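Local coordinates for oxidoreductase, NAD-binding/iron-sulfur cluster-binding protein (Nitratireductor pacificus pht-3B, PDB 6ZXU) that acts as a catabolic reductive dehalogenase, binding cobalamin together with two [4Fe-4S] clusters that probably serve electron transfer, at residues L48-V54 and R247-P251; N109-S113 and R639-D643; E401-Y405 and E417-D421. One frame throughout, in Å; residues are numbered along the deposited sequence.

In the fold
Contacts 1 and 2 lie on the same side of the chain's centre, their own centres about 25 Å apart and their nearest atoms about 8 Å apart. Along the chain their segments alternate, so neither contact closes before the other opens. Contact 3 lies on the opposite side, its centre about 57 Å from that of contact 1 and about 41 Å from that of contact 2. It is the one at the cofactor: its Trp403 touches cobalamin, whereas in contact 2 the side chain of Trp641 stays about 14 Å from it. Contact 1, far from the known sites, joins two loops, contact 2 ties a helix to a distant loop, and contact 3 folds a strand connection onto itself.

Contact 1. Residues L48-V54 and R247-P251; sequences LARVDDV and RPLAP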
loop_
_atom_site.group_PDB
_atom_site.type_symbol
_atom_site.label_atom_id
_atom_site.label_comp_id
_atom_site.label_asym_id
_atom_site.label_seq_id
_atom_site.Cartn_x
_atom_site.Cartn_y
_atom_site.Cartn_z
ATOM N N LEU A 48 25.890 -6.725 13.429
ATOM C CA LEU A 48 26.617 -5.573 13.947
ATOM C C LEU A 48 27.152 -5.911 15.349
ATOM O O LEU A 48 26.524 -6.663 16.103
ATOM C CB LEU A 48 25.726 -4.378 14.050
ATOM C CG LEU A 48 25.158 -3.960 12.675
ATOM C CD1 LEU A 48 24.275 -2.770 12.839
ATOM C CD2 LEU A 48 26.239 -3.666 11.664
ATOM N N ALA A 49 28.273 -5.280 15.699
ATOM C CA ALA A 49 28.889 -5.489 17.005
ATOM C C ALA A 49 28.046 -4.806 18.082
ATOM O O ALA A 49 27.715 -3.660 17.957
ATOM C CB ALA A 49 30.266 -4.896 17.010
ATOM N N ARG A 50 27.713 -5.549 19.116
ATOM C CA ARG A 50 26.897 -5.088 20.227
ATOM C C ARG A 50 27.556 -5.426 21.603
ATOM O O ARG A 50 28.407 -6.293 21.715
ATOM C CB ARG A 50 25.557 -5.750 20.133
ATOM C CG ARG A 50 24.744 -5.191 18.973
ATOM C CD ARG A 50 23.347 -5.776 18.887
ATOM N NE ARG A 50 22.875 -5.476 17.538
ATOM C CZ ARG A 50 22.322 -4.349 17.158
ATOM N NH1 ARG A 50 22.073 -3.384 18.051
ATOM N NH2 ARG A 50 22.015 -4.183 15.849
ATOM N N VAL A 51 27.171 -4.671 22.607
ATOM C CA VAL A 51 27.528 -4.882 23.980
ATOM C C VAL A 51 26.266 -4.789 24.842
ATOM O O VAL A 51 25.194 -4.344 24.359
ATOM C CB VAL A 51 28.563 -3.854 24.433
ATOM C CG1 VAL A 51 29.855 -3.979 23.625
ATOM C CG2 VAL A 51 28.030 -2.468 24.349
ATOM N N ASP A 52 26.360 -5.173 26.113
ATOM C CA ASP A 52 25.170 -5.212 26.980
ATOM C C ASP A 52 24.665 -3.842 27.390
ATOM O O ASP A 52 23.446 -3.690 27.623
ATOM C CB ASP A 52 25.445 -6.081 28.232
ATOM C CG ASP A 52 25.345 -7.627 27.953
ATOM O OD1 ASP A 52 25.119 -8.039 26.776
ATOM O OD2 ASP A 52 25.512 -8.471 28.927
ATOM N N ASP A 53 25.547 -2.854 27.528
ATOM C CA ASP A 53 25.165 -1.547 28.064
ATOM C C ASP A 53 26.138 -0.512 27.567
ATOM O O ASP A 53 27.278 -0.796 27.231
ATOM C CB ASP A 53 25.233 -1.437 29.607
ATOM C CG ASP A 53 24.187 -2.255 30.334
ATOM O OD1 ASP A 53 24.438 -3.513 30.498
ATOM O OD2 ASP A 53 23.137 -1.628 30.819
ATOM N N VAL A 54 25.670 0.724 27.528
ATOM C CA VAL A 54 26.576 1.837 27.220
ATOM C C VAL A 54 26.228 2.971 28.144
ATOM O O VAL A 54 25.143 3.010 28.688
ATOM C CB VAL A 54 26.518 2.346 25.745
ATOM C CG1 VAL A 54 27.090 1.277 24.811
ATOM C CG2 VAL A 54 25.104 2.755 25.309
ATOM N N ARG A 247 20.269 -5.074 22.558
ATOM C CA ARG A 247 21.491 -4.556 23.135
ATOM C C ARG A 247 22.018 -3.419 22.355
ATOM O O ARG A 247 21.944 -3.421 21.142
ATOM C CB ARG A 247 22.500 -5.735 23.213
ATOM C CG ARG A 247 21.941 -6.886 24.010
ATOM C CD ARG A 247 22.649 -8.216 23.883
ATOM N NE ARG A 247 24.023 -8.100 24.273
ATOM C CZ ARG A 247 25.051 -8.408 23.503
ATOM N NH1 ARG A 247 24.875 -8.854 22.250
ATOM N NH2 ARG A 247 26.293 -8.286 24.006
ATOM N N PRO A 248 22.616 -2.421 23.015
ATOM C CA PRO A 248 23.225 -1.351 22.275
ATOM C C PRO A 248 24.405 -1.726 21.363
ATOM O O PRO A 248 25.000 -2.800 21.471
ATOM C CB PRO A 248 23.710 -0.406 23.372
ATOM C CG PRO A 248 23.825 -1.312 24.576
ATOM C CD PRO A 248 22.692 -2.242 24.459
ATOM N N LEU A 249 24.734 -0.827 20.465
ATOM C CA LEU A 249 25.814 -1.049 19.551
ATOM C C LEU A 249 27.124 -0.848 20.309
ATOM O O LEU A 249 27.221 0.026 21.181
ATOM C CB LEU A 249 25.741 -0.074 18.358
ATOM C CG LEU A 249 24.531 -0.179 17.436
ATOM C CD1 LEU A 249 24.429 1.086 16.585
ATOM C CD2 LEU A 249 24.631 -1.398 16.565
ATOM N N ALA A 250 28.148 -1.605 19.935
ATOM C CA ALA A 250 29.455 -1.345 20.458
ATOM C C ALA A 250 29.811 0.129 20.249
ATOM O O ALA A 250 29.736 0.635 19.145
ATOM C CB ALA A 250 30.507 -2.245 19.795
ATOM N N PRO A 251 30.282 0.813 21.293
ATOM C CA PRO A 251 30.278 2.264 21.167
ATOM C C PRO A 251 31.409 2.840 20.371
ATOM O O PRO A 251 31.312 3.998 19.988
ATOM C CB PRO A 251 30.328 2.737 22.625
ATOM C CG PRO A 251 30.825 1.598 23.401
ATOM C CD PRO A 251 30.390 0.370 22.697
HETATM O O HOH W 1 28.176 -9.193 21.952
#
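Arg50 and Leu249 form a single antiparallel bridge, a non-hydrogen-bonded pair framed by the backbone bonds Ala250 N to Ala49 O (2.9 Å) and Val51 N to Pro248 O (3.1 Å). From this bridge the Arg50 side chain, extended from CG to NE, runs alongside the partner loop and sets NH1 on the Arg247 carbonyl. That bond, NH1 to O at 3.1 Å, lies close to the guanidinium plane and meets the oxygen almost head-on, while Leu249 CD2 rests over one face of the group. Arg50 also donates to the carbonyls of Leu45 and Gly214, so an alanine here would probably leave three loop carbonyls without this donor and Leu249 CD2 without the flat guanidinium face it packs against.

Arg247 answers in the other direction. Bent at chi3 (59°), it brings NE to Asp52 OD1 at 2.7 Å in a salt bridge, with a weak second bond from NH2 to the same oxygen. Carboxylate and guanidinium planes stand 86° apart, so a single oxygen does the bonding. Water 1 links Arg247 NH2 to Arg50 O. Beyond the charges, Val54 CG2 packs on Pro248 CB at 4.0 Å, and Val54 CG1 on Pro251. The two backbone bonds of this bridge between loops are thus supplemented by arginine side chains, one gripping a carbonyl and the other a carboxylate.

Contact 2. Residues N109-S113 and R639-D643; sequences NLKAS and RWWFD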
loop_
_atom_site.group_PDB
_atom_site.type_symbol
_atom_site.label_atom_id
_atom_site.label_comp_id
_atom_site.label_asym_id
_atom_site.label_seq_id
_atom_site.Cartn_x
_atom_site.Cartn_y
_atom_site.Cartn_z
ATOM N N ASN A 109 6.910 -10.134 17.060
ATOM C CA ASN A 109 5.659 -9.657 16.443
ATOM C C ASN A 109 5.586 -8.174 16.299
ATOM O O ASN A 109 5.165 -7.662 15.293
ATOM C CB ASN A 109 4.474 -10.202 17.186
ATOM C CG ASN A 109 3.180 -9.533 16.780
ATOM O OD1 ASN A 109 2.765 -8.574 17.415
ATOM N ND2 ASN A 109 2.531 -10.080 15.742
ATOM N N LEU A 110 6.010 -7.460 17.314
ATOM C CA LEU A 110 5.895 -6.036 17.277
ATOM C C LEU A 110 6.972 -5.413 16.374
ATOM O O LEU A 110 6.746 -4.407 15.717
ATOM C CB LEU A 110 5.983 -5.507 18.681
ATOM C CG LEU A 110 5.480 -4.150 19.003
ATOM C CD1 LEU A 110 4.037 -3.965 18.585
ATOM C CD2 LEU A 110 5.673 -3.871 20.518
ATOM N N LYS A 111 8.170 -6.003 16.364
ATOM C CA LYS A 111 9.199 -5.588 15.401
ATOM C C LYS A 111 8.800 -5.859 13.960
ATOM O O LYS A 111 8.954 -5.030 13.130
ATOM C CB LYS A 111 10.510 -6.325 15.668
ATOM C CG LYS A 111 11.265 -5.832 16.868
ATOM C CD LYS A 111 12.510 -6.744 17.026
ATOM C CE LYS A 111 13.645 -5.933 17.544
ATOM N NZ LYS A 111 14.770 -6.900 17.749
ATOM N N ALA A 112 8.199 -7.010 13.713
ATOM C CA ALA A 112 7.675 -7.343 12.394
ATOM C C ALA A 112 6.539 -6.398 11.981
ATOM O O ALA A 112 6.424 -6.030 10.799
ATOM C CB ALA A 112 7.186 -8.782 12.367
ATOM N N SER A 113 5.795 -5.916 12.940
ATOM C CA SER A 113 4.735 -4.941 12.694
ATOM C C SER A 113 5.314 -3.647 12.252
ATOM O O SER A 113 4.748 -3.019 11.354
ATOM C CB SER A 113 3.838 -4.733 13.936
ATOM O OG SER A 113 3.200 -5.915 14.360
ATOM N N ARG A 639 5.083 -15.955 8.585
ATOM C CA ARG A 639 3.866 -15.749 9.310
ATOM C C ARG A 639 4.152 -15.077 10.633
ATOM O O ARG A 639 4.280 -15.732 11.668
ATOM C CB ARG A 639 3.105 -17.069 9.464
ATOM C CG ARG A 639 1.696 -16.897 10.026
ATOM C CD ARG A 639 0.894 -18.123 9.748
ATOM N NE ARG A 639 -0.355 -18.175 10.478
ATOM C CZ ARG A 639 -1.134 -19.268 10.456
ATOM N NH1 ARG A 639 -0.774 -20.318 9.729
ATOM N NH2 ARG A 639 -2.290 -19.316 11.105
ATOM N N TRP A 640 4.264 -13.756 10.623
ATOM C CA TRP A 640 4.731 -13.064 11.787
ATOM C C TRP A 640 3.606 -12.537 12.672
ATOM O O TRP A 640 3.894 -12.054 13.776
ATOM C CB TRP A 640 5.557 -11.837 11.356
ATOM C CG TRP A 640 4.852 -10.898 10.400
ATOM C CD1 TRP A 640 4.902 -10.964 9.005
ATOM C CD2 TRP A 640 4.017 -9.767 10.714
ATOM N NE1 TRP A 640 4.130 -9.955 8.443
ATOM C CE2 TRP A 640 3.585 -9.206 9.460
ATOM C CE3 TRP A 640 3.562 -9.216 11.897
ATOM C CZ2 TRP A 640 2.738 -8.126 9.403
ATOM C CZ3 TRP A 640 2.700 -8.186 11.849
ATOM C CH2 TRP A 640 2.308 -7.618 10.618
ATOM N N TRP A 641 2.361 -12.522 12.174
ATOM C CA TRP A 641 1.233 -11.861 12.885
ATOM C C TRP A 641 0.513 -12.861 13.790
ATOM O O TRP A 641 0.627 -14.092 13.630
ATOM C CB TRP A 641 0.217 -11.254 11.855
ATOM C CG TRP A 641 -0.335 -12.286 10.884
ATOM C CD1 TRP A 641 -1.492 -13.023 11.024
ATOM C CD2 TRP A 641 0.256 -12.702 9.661
ATOM N NE1 TRP A 641 -1.621 -13.884 9.980
ATOM C CE2 TRP A 641 -0.567 -13.684 9.117
ATOM C CE3 TRP A 641 1.398 -12.309 8.960
ATOM C CZ2 TRP A 641 -0.239 -14.334 7.950
ATOM C CZ3 TRP A 641 1.726 -12.944 7.819
ATOM C CH2 TRP A 641 0.911 -13.952 7.302
ATOM N N PHE A 642 -0.252 -12.309 14.736
ATOM C CA PHE A 642 -1.128 -13.093 15.623
ATOM C C PHE A 642 -2.489 -13.310 14.978
ATOM O O PHE A 642 -3.000 -12.427 14.296
ATOM C CB PHE A 642 -1.336 -12.360 16.959
ATOM C CG PHE A 642 -0.094 -12.128 17.783
ATOM C CD1 PHE A 642 1.002 -12.945 17.694
ATOM C CD2 PHE A 642 -0.077 -11.068 18.685
ATOM C CE1 PHE A 642 2.120 -12.726 18.432
ATOM C CE2 PHE A 642 1.017 -10.838 19.468
ATOM C CZ PHE A 642 2.114 -11.670 19.342
ATOM N N ASP A 643 -3.058 -14.478 15.178
ATOM C CA ASP A 643 -4.416 -14.761 14.770
ATOM C C ASP A 643 -5.428 -14.292 15.857
ATOM O O ASP A 643 -5.732 -15.014 16.787
ATOM C CB ASP A 643 -4.594 -16.256 14.536
ATOM C CG ASP A 643 -3.911 -16.716 13.303
ATOM O OD1 ASP A 643 -3.571 -15.887 12.411
ATOM O OD2 ASP A 643 -3.667 -17.888 13.202
HETATM O O HOH W 2 -0.226 -9.344 14.837
#
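Asn109 and Phe642 make an amide-on-ring stack at the heart of a buried helix-to-loop packing. Helix 103-116, which leads into edge strand 121-126 of a four-stranded antiparallel sheet, here meets the loop between helix 619-628 and strand 645-647, more than 500 residues away. The Asn109 amide lies nearly flat over one face of the Phe642 ring, the two planes 9° apart, with CG 3.5 Å from CZ and displaced toward the rim. CG stands anti to the backbone N (chi1 168°), which swings the amide off the helix toward the loop.

The same amide is held at both ends. ND2 donates to Trp640 O at 3.1 Å, near its own plane, and to water 2, which in turn takes the N-H of Phe642; OD1 accepts from Tyr186 of helix 168-190. With its bonds and the stack together, the group has little freedom to turn.

One turn further along the helix, Ala112 CB settles against Trp640, 3.6 Å from its CB and nearly as close to CG, CD2 and CE3. Trp641 CE3 covers the other face of this indole, and the indole nitrogen bonds to Thr434. Hydrogen bonds to the Asn109 amide thus accompany packing on the faces of two aromatic rings. Ser113 OG comes within 3.4 Å of Trp640 CZ3, yet its hydroxyl is spent on the helix itself, donating to Asn109 O at 2.8 Å from the opposite face of that carbonyl to the one reached by Ser113 N.

Contact 3. Residues E401-Y405 and E417-D421; sequences EPWMY and EAYHD
Tyr405, with CG anti to its carbonyl carbon (chi1 -66°), sends its ring across to segment 417-421, where Tyr419 has CG wedged between backbone N and carbonyl carbon (chi1 45°), a torsion that turns its ring back toward Tyr405 although its CB points away. The result is a T-shaped pair: the edge of Tyr405 points into the face of Tyr419, centroids 5.3 Å apart and planes at 75°, with CE2 the leading atom.

One face of the Tyr405 ring is occupied too. Ala418, the centre of an inverse gamma turn, places its CA squarely over that ring, 3.7 Å from the centroid, in a CH-pi contact, and its CB lies 3.8 Å from CE1. The same methyl reaches Pro402, CB to CB at 4.0 Å, so the small residue is shared between the ring and the 3-10 segment 402-404. At the far end of the ring, Tyr405 OH donates to His420 O at 2.9 Å; the hydroxyl approaches from well to the side of the C=O direction and somewhat tilted from the carbonyl plane. Turn, face, edge and hydroxyl together fix this tyrosine in position.

Tyr419 is anchored in turn, its OH bonded to Glu483, while the His420 ring bonds through ND1 to Thr520 and through NE2 to Ser473. On the other flank, Trp403 touches cobalamin. The whole arrangement folds back the connection between strands 394-399 and 422-429, with strand 514-521 against both tyrosines, strand 474-477 against Tyr419 and His420, and helix 486-492 against Trp403 and Met404.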
loop_
_atom_site.group_PDB
_atom_site.type_symbol
_atom_site.label_atom_id
_atom_site.label_comp_id
_atom_site.label_asym_id
_atom_site.label_seq_id
_atom_site.Cartn_x
_atom_site.Cartn_y
_atom_site.Cartn_z
ATOM N N GLU A 401 -10.539 11.919 -17.351
ATOM C CA GLU A 401 -11.622 11.999 -18.277
ATOM C C GLU A 401 -12.952 11.913 -17.578
ATOM O O GLU A 401 -13.058 11.362 -16.492
ATOM C CB GLU A 401 -11.449 10.970 -19.349
ATOM C CG GLU A 401 -10.099 11.087 -20.022
ATOM C CD GLU A 401 -9.924 10.109 -21.167
ATOM O OE1 GLU A 401 -10.857 10.013 -21.997
ATOM O OE2 GLU A 401 -8.850 9.420 -21.246
ATOM N N PRO A 402 -13.991 12.542 -18.129
ATOM C CA PRO A 402 -15.252 12.628 -17.376
ATOM C C PRO A 402 -15.832 11.297 -17.032
ATOM O O PRO A 402 -16.413 11.131 -15.938
ATOM C CB PRO A 402 -16.219 13.450 -18.322
ATOM C CG PRO A 402 -15.230 14.247 -19.127
ATOM C CD PRO A 402 -14.026 13.390 -19.354
ATOM N N TRP A 403 -15.636 10.316 -17.898
ATOM C CA TRP A 403 -16.232 9.022 -17.630
ATOM C C TRP A 403 -15.500 8.282 -16.465
ATOM O O TRP A 403 -15.939 7.188 -16.119
ATOM C CB TRP A 403 -16.233 8.138 -18.907
ATOM C CG TRP A 403 -14.914 8.074 -19.604
ATOM C CD1 TRP A 403 -14.436 8.940 -20.543
ATOM C CD2 TRP A 403 -13.895 7.115 -19.409
ATOM N NE1 TRP A 403 -13.188 8.549 -20.945
ATOM C CE2 TRP A 403 -12.846 7.441 -20.229
ATOM C CE3 TRP A 403 -13.759 5.988 -18.566
ATOM C CZ2 TRP A 403 -11.689 6.664 -20.301
ATOM C CZ3 TRP A 403 -12.644 5.243 -18.657
ATOM C CH2 TRP A 403 -11.619 5.575 -19.519
ATOM N N MET A 404 -14.375 8.815 -15.979
ATOM C CA MET A 404 -13.619 8.215 -14.833
ATOM C C MET A 404 -14.220 8.676 -13.459
ATOM O O MET A 404 -13.949 8.072 -12.436
ATOM C CB MET A 404 -12.163 8.630 -14.872
ATOM C CG MET A 404 -11.393 8.129 -16.094
ATOM S SD MET A 404 -9.726 8.772 -16.037
ATOM C CE MET A 404 -8.990 7.974 -17.455
ATOM N N TYR A 405 -15.060 9.724 -13.465
ATOM C CA TYR A 405 -15.764 10.155 -12.286
ATOM C C TYR A 405 -17.044 9.381 -12.141
ATOM O O TYR A 405 -17.716 9.070 -13.128
ATOM C CB TYR A 405 -16.061 11.660 -12.339
ATOM C CG TYR A 405 -14.870 12.587 -12.303
ATOM C CD1 TYR A 405 -14.076 12.775 -13.420
ATOM C CD2 TYR A 405 -14.570 13.298 -11.176
ATOM C CE1 TYR A 405 -13.008 13.651 -13.396
ATOM C CE2 TYR A 405 -13.512 14.195 -11.139
ATOM C CZ TYR A 405 -12.750 14.392 -12.230
ATOM O OH TYR A 405 -11.729 15.276 -12.196
ATOM N N GLU A 417 -19.486 16.315 -10.644
ATOM C CA GLU A 417 -18.944 16.972 -11.804
ATOM C C GLU A 417 -17.557 16.475 -12.065
ATOM O O GLU A 417 -16.836 16.074 -11.137
ATOM C CB GLU A 417 -18.843 18.490 -11.587
ATOM C CG GLU A 417 -20.210 19.160 -11.338
ATOM C CD GLU A 417 -21.235 18.888 -12.434
ATOM O OE1 GLU A 417 -22.435 18.534 -12.091
ATOM O OE2 GLU A 417 -20.819 19.021 -13.645
ATOM N N ALA A 418 -17.154 16.498 -13.304
ATOM C CA ALA A 418 -15.744 16.259 -13.643
ATOM C C ALA A 418 -14.911 17.519 -13.358
ATOM O O ALA A 418 -14.513 18.223 -14.284
ATOM C CB ALA A 418 -15.621 15.813 -15.105
ATOM N N TYR A 419 -14.582 17.770 -12.105
ATOM C CA TYR A 419 -14.079 19.054 -11.725
ATOM C C TYR A 419 -12.611 19.333 -11.952
ATOM O O TYR A 419 -12.212 20.487 -11.914
ATOM C CB TYR A 419 -14.515 19.364 -10.274
ATOM C CG TYR A 419 -14.334 18.194 -9.317
ATOM C CD1 TYR A 419 -13.086 17.840 -8.877
ATOM C CD2 TYR A 419 -15.425 17.490 -8.860
ATOM C CE1 TYR A 419 -12.899 16.760 -8.000
ATOM C CE2 TYR A 419 -15.287 16.445 -7.997
ATOM C CZ TYR A 419 -13.994 16.061 -7.573
ATOM O OH TYR A 419 -13.858 15.042 -6.636
ATOM N N HIS A 420 -11.743 18.325 -12.180
ATOM C CA HIS A 420 -10.354 18.535 -12.372
ATOM C C HIS A 420 -9.903 17.902 -13.700
ATOM O O HIS A 420 -10.451 16.936 -14.156
ATOM C CB HIS A 420 -9.509 17.909 -11.275
ATOM C CG HIS A 420 -9.625 18.566 -9.961
ATOM N ND1 HIS A 420 -9.654 17.866 -8.784
ATOM C CD2 HIS A 420 -9.784 19.869 -9.622
ATOM C CE1 HIS A 420 -9.821 18.709 -7.776
ATOM N NE2 HIS A 420 -9.903 19.926 -8.273
ATOM N N ASP A 421 -8.824 18.424 -14.231
ATOM C CA ASP A 421 -8.275 18.023 -15.531
ATOM C C ASP A 421 -7.369 16.832 -15.554
ATOM O O ASP A 421 -7.276 16.183 -16.553
ATOM C CB ASP A 421 -7.481 19.208 -16.068
ATOM C CG ASP A 421 -8.403 20.416 -16.526
ATOM O OD1 ASP A 421 -9.591 20.173 -16.822
ATOM O OD2 ASP A 421 -7.898 21.590 -16.512
#